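Local coordinates for protein xyloglucanase (Paenibacillus pabuli, PDB 2JEP) that probably hydrolyses xyloglucan, a plant cell-wall polysaccharide, as a bacterial glycoside hydrolase family 5 xyloglucanase, at residues L109-I112 with Q113-V116; K159-Q162 with Q163-T166. All coordinates share one frame; numbering follows the deposited sequence. Where two conformers were deposited one is given.

Contact 1 of 2, residues L109-I112 with Q113-V116; sequences LNRI and QQVV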
loop_
_atom_site.group_PDB
_atom_site.type_symbol
_atom_site.label_atom_id
_atom_site.label_comp_id
_atom_site.label_asym_id
_atom_site.label_seq_id
_atom_site.Cartn_x
_atom_site.Cartn_y
_atom_site.Cartn_z
ATOM N N LEU A 109 14.929 10.114 -8.558
ATOM C CA LEU A 109 15.068 8.700 -8.843
ATOM C C LEU A 109 16.265 8.086 -8.125
ATOM O O LEU A 109 16.168 6.958 -7.637
ATOM C CB LEU A 109 15.162 8.443 -10.341
ATOM C CG LEU A 109 13.893 8.512 -11.170
ATOM C CD1 LEU A 109 14.279 8.356 -12.642
ATOM C CD2 LEU A 109 12.896 7.465 -10.693
ATOM N N ASN A 110 17.376 8.805 -8.037
ATOM C CA ASN A 110 18.538 8.271 -7.317
ATOM C C ASN A 110 18.274 8.109 -5.833
ATOM O O ASN A 110 18.742 7.159 -5.212
ATOM C CB ASN A 110 19.770 9.149 -7.539
ATOM C CG ASN A 110 20.336 8.995 -8.917
ATOM O OD1 ASN A 110 20.205 7.931 -9.524
ATOM N ND2 ASN A 110 21.006 10.041 -9.406
ATOM N N ARG A 111 17.502 9.034 -5.272
ATOM C CA ARG A 111 17.144 8.917 -3.854
ATOM C C ARG A 111 16.198 7.743 -3.604
ATOM O O ARG A 111 16.357 6.987 -2.635
ATOM C CB ARG A 111 16.531 10.209 -3.324
ATOM C CG ARG A 111 16.111 10.157 -1.865
ATOM C CD ARG A 111 17.305 9.863 -0.936
ATOM N NE ARG A 111 16.815 9.686 0.432
ATOM C CZ ARG A 111 17.414 8.946 1.356
ATOM N NH1 ARG A 111 18.573 8.350 1.119
ATOM N NH2 ARG A 111 16.822 8.759 2.529
ATOM N N ILE A 112 15.188 7.611 -4.458
ATOM C CA ILE A 112 14.261 6.487 -4.320
ATOM C C ILE A 112 15.053 5.182 -4.392
ATOM O O ILE A 112 14.816 4.249 -3.591
ATOM C CB ILE A 112 13.180 6.524 -5.426
ATOM C CG1 ILE A 112 12.330 7.795 -5.300
ATOM C CG2 ILE A 112 12.337 5.231 -5.411
ATOM C CD1 ILE A 112 11.609 8.201 -6.609
ATOM N N GLN A 113 15.997 5.098 -5.327
ATOM C CA GLN A 113 16.784 3.881 -5.451
ATOM C C GLN A 113 17.609 3.612 -4.192
ATOM O O GLN A 113 17.725 2.471 -3.757
ATOM C CB GLN A 113 17.669 3.920 -6.695
ATOM C CG GLN A 113 18.647 2.787 -6.733
ATOM C CD GLN A 113 19.470 2.795 -7.961
ATOM O OE1 GLN A 113 20.187 3.760 -8.227
ATOM N NE2 GLN A 113 19.403 1.712 -8.705
ATOM N N GLN A 114 18.172 4.653 -3.589
ATOM C CA GLN A 114 18.932 4.450 -2.368
ATOM C C GLN A 114 18.034 3.864 -1.257
ATOM O O GLN A 114 18.428 2.941 -0.552
ATOM C CB GLN A 114 19.582 5.766 -1.938
ATOM C CG GLN A 114 20.627 5.626 -0.871
ATOM C CD GLN A 114 21.972 5.118 -1.373
ATOM O OE1 GLN A 114 22.947 5.084 -0.623
ATOM N NE2 GLN A 114 22.029 4.704 -2.630
ATOM N N VAL A 115 16.836 4.402 -1.105
ATOM C CA VAL A 115 15.942 3.939 -0.067
ATOM C C VAL A 115 15.473 2.502 -0.354
ATOM O O VAL A 115 15.418 1.656 0.564
ATOM C CB VAL A 115 14.776 4.925 0.106
ATOM C CG1 VAL A 115 13.731 4.410 1.120
ATOM C CG2 VAL A 115 15.317 6.298 0.567
ATOM N N VAL A 116 15.139 2.212 -1.611
ATOM C CA VAL A 116 14.837 0.836 -2.005
ATOM C C VAL A 116 15.983 -0.079 -1.584
ATOM O O VAL A 116 15.761 -1.149 -1.017
ATOM C CB VAL A 116 14.570 0.738 -3.506
ATOM C CG1 VAL A 116 14.668 -0.740 -3.987
ATOM C CG2 VAL A 116 13.228 1.349 -3.843
#

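Contact 2 of 2, residues K159-Q162 with Q163-T166; sequences KVWQ and QIAT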
loop_
_atom_site.group_PDB
_atom_site.type_symbol
_atom_site.label_atom_id
_atom_site.label_comp_id
_atom_site.label_asym_id
_atom_site.label_seq_id
_atom_site.Cartn_x
_atom_site.Cartn_y
_atom_site.Cartn_z
ATOM N N LYS A 159 4.964 7.427 -19.552
ATOM C CA LYS A 159 6.353 7.882 -19.560
ATOM C C LYS A 159 6.987 7.811 -18.169
ATOM O O LYS A 159 8.174 7.475 -18.048
ATOM C CB LYS A 159 6.433 9.310 -20.127
ATOM C CG LYS A 159 6.129 9.415 -21.614
ATOM C CD LYS A 159 7.215 8.731 -22.463
ATOM C CE LYS A 159 7.174 9.124 -23.938
ATOM N NZ LYS A 159 8.367 8.504 -24.621
ATOM N N VAL A 160 6.202 8.123 -17.127
ATOM C CA VAL A 160 6.690 8.042 -15.759
ATOM C C VAL A 160 7.011 6.589 -15.417
ATOM O O VAL A 160 8.109 6.301 -14.940
ATOM C CB VAL A 160 5.683 8.695 -14.803
ATOM C CG1 VAL A 160 5.987 8.355 -13.338
ATOM C CG2 VAL A 160 5.689 10.198 -15.042
ATOM N N TRP A 161 6.090 5.645 -15.681
ATOM C CA TRP A 161 6.417 4.251 -15.366
ATOM C C TRP A 161 7.540 3.696 -16.219
ATOM O O TRP A 161 8.301 2.855 -15.753
ATOM C CB TRP A 161 5.186 3.331 -15.401
ATOM C CG TRP A 161 4.576 3.211 -14.051
ATOM C CD1 TRP A 161 3.332 3.628 -13.641
ATOM C CD2 TRP A 161 5.197 2.629 -12.897
ATOM N NE1 TRP A 161 3.164 3.336 -12.324
ATOM C CE2 TRP A 161 4.289 2.729 -11.835
ATOM C CE3 TRP A 161 6.425 2.001 -12.671
ATOM C CZ2 TRP A 161 4.588 2.256 -10.560
ATOM C CZ3 TRP A 161 6.707 1.546 -11.406
ATOM C CH2 TRP A 161 5.800 1.691 -10.370
ATOM N N GLN A 162 7.671 4.179 -17.457
ATOM C CA GLN A 162 8.806 3.727 -18.276
ATOM C C GLN A 162 10.106 4.028 -17.545
ATOM O O GLN A 162 11.024 3.194 -17.490
ATOM C CB GLN A 162 8.834 4.450 -19.621
ATOM C CG GLN A 162 7.922 3.964 -20.695
ATOM C CD GLN A 162 8.118 4.737 -21.994
ATOM O OE1 GLN A 162 8.856 5.709 -22.036
ATOM N NE2 GLN A 162 7.446 4.305 -23.054
ATOM N N GLN A 163 10.205 5.245 -17.035
ATOM C CA GLN A 163 11.426 5.687 -16.349
ATOM C C GLN A 163 11.665 4.984 -15.028
ATOM O O GLN A 163 12.788 4.600 -14.721
ATOM C CB GLN A 163 11.369 7.195 -16.137
ATOM C CG GLN A 163 11.415 7.993 -17.414
ATOM C CD GLN A 163 11.127 9.430 -17.149
ATOM O OE1 GLN A 163 11.998 10.166 -16.668
ATOM N NE2 GLN A 163 9.899 9.847 -17.415
ATOM N N ILE A 164 10.627 4.841 -14.213
ATOM C CA ILE A 164 10.822 4.156 -12.913
ATOM C C ILE A 164 11.217 2.705 -13.188
ATOM O O ILE A 164 12.163 2.169 -12.600
ATOM C CB ILE A 164 9.510 4.177 -12.079
ATOM C CG1 ILE A 164 9.060 5.596 -11.747
ATOM C CG2 ILE A 164 9.673 3.326 -10.815
ATOM C CD1 ILE A 164 7.593 5.696 -11.304
ATOM N N ALA A 165 10.497 2.048 -14.096
ATOM C CA ALA A 165 10.786 0.645 -14.371
ATOM C C ALA A 165 12.215 0.477 -14.894
ATOM O O ALA A 165 12.949 -0.400 -14.458
ATOM C CB ALA A 165 9.771 0.045 -15.350
ATOM N N THR A 166 12.602 1.339 -15.831
ATOM C CA THR A 166 13.954 1.274 -16.389
ATOM C C THR A 166 15.010 1.405 -15.271
ATOM O O THR A 166 15.993 0.667 -15.249
ATOM C CB THR A 166 14.132 2.320 -17.464
ATOM O OG1 THR A 166 13.261 2.009 -18.552
ATOM C CG2 THR A 166 15.569 2.365 -17.980
#

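Contact 1 of 2, residues L109-I112 with Q113-V116
Arg111 sets off with CG anti to the backbone N (chi1 179°) and then bends at its second torsion (chi2 60°), which carries the guanidinium forward along helix 106-120 to Val115, one helical turn on. The valine, with its CG1 opposite its own N (chi1 175°), keeps CG2 beside that nitrogen and so aims this methyl back at the arginine. Val115 CG2 comes to 3.5 Å from Arg111 CZ and lies over the centre of one guanidinium face, not at its rim. The same methyl also sits 3.4 Å from Arg111 O, wedged between the arginine's head group and its backbone. Val115 N bonds to that carbonyl at 3.0 Å, so the turn is closed by backbone and side chain together.

Neighbouring links of the helix run in step: Gln113 N to Leu109 O at 3.0 Å, and Val116 N to Ile112 O, a nearly linear bond of 2.9 Å. Farther round the helix the apolar pair is looser, with Ile112 CG2 and Val116 CG2 4.3 Å apart; both valines also reach Ile88 on barrel strand 85-88, while Ile112 packs on Val90 and Tyr92.

The guanidinium is polar on its rim and greasy on the face covered by Val115. NE makes a salt bridge to Glu62, NH2 bonds to Val70 O, and NH1 bonds to Tyr118 OH later on the same helix. With all three nitrogens engaged, the plane is held in one rotation, and the Val115 methyl can cover one face without displacing a polar partner. Such an arrangement would probably shield one side of the charge from water and strengthen its pairing with Glu62, tying the segment that carries Glu62 and Val70, between strand 59-60 and helix 72-80, to helix 106-120.

Contact 2 of 2, residues K159-Q162 with Q163-T166
Ile164 and Trp161 form the tight side of this piece of helix. The terminal methyl, Ile164 CD1, stands over the six-membered ring of Trp161 in a CH-pi contact, 4.1 Å from the centroid and 11° off the ring normal, while Ile164 CG2 presses to 3.5 Å from Trp161 CZ3. Val160 runs alongside the isoleucine, its CG1 3.7 Å from Ile164 CD1, so one methyl bridges a valine and an indole. Trp161 chi1 (-93°) departs from the usual staggered value, in surroundings that include edge-to-face rings from Tyr157 and Phe206, and NE1 is bonded to Ser179 O.

The other side of the helix is polar and more open. Lys159 leads its amine away, yet its carbonyl is gripped twice by one residue: Gln163 N at 3.2 Å and Gln163 NE2 at 3.0 Å reach Lys159 O from opposite faces of its plane, with NE2 well above that plane. The same side-chain amide bonds to Tyr102 O through NE2 and to Ile104 N through OE1, so a leucine here would probably leave both loop atoms without their mates and the loop less firmly tied to the helix. At the exposed end, Gln162 O likewise takes two bonds, from Thr166 N and from Thr166 OG1 at 2.7 Å, the hydroxyl folding back on the preceding turn.

A helix with one apolar flank, turned to barrel-strand residue Phe177 and to helix 193-211, and one polar flank is typical of the outer layer of a TIM barrel, where helix 150-167 joins strands 125-128 and 175-178.

Contacts 1 and 2 are two-turn pieces of successive outer helices of the barrel, 106-120 and 150-167, with centres about 14 Å apart and nearest atoms about 4 Å apart. Both are partly buried, with apolar residues turned inward and polar ones outward, and Tyr92 packs on both. The hydrophobic element is larger in contact 2, where an indole is enclosed among other aromatic rings; contact 1 has only aliphatic groups inside and places its charged arginine against a valine. Contact 1 ties its helix to residues earlier in the chain through that charge, whereas contact 2 does so through a neutral amide. Asn110 bonds to Lys167, at the end of helix 150-167, linking the two helices.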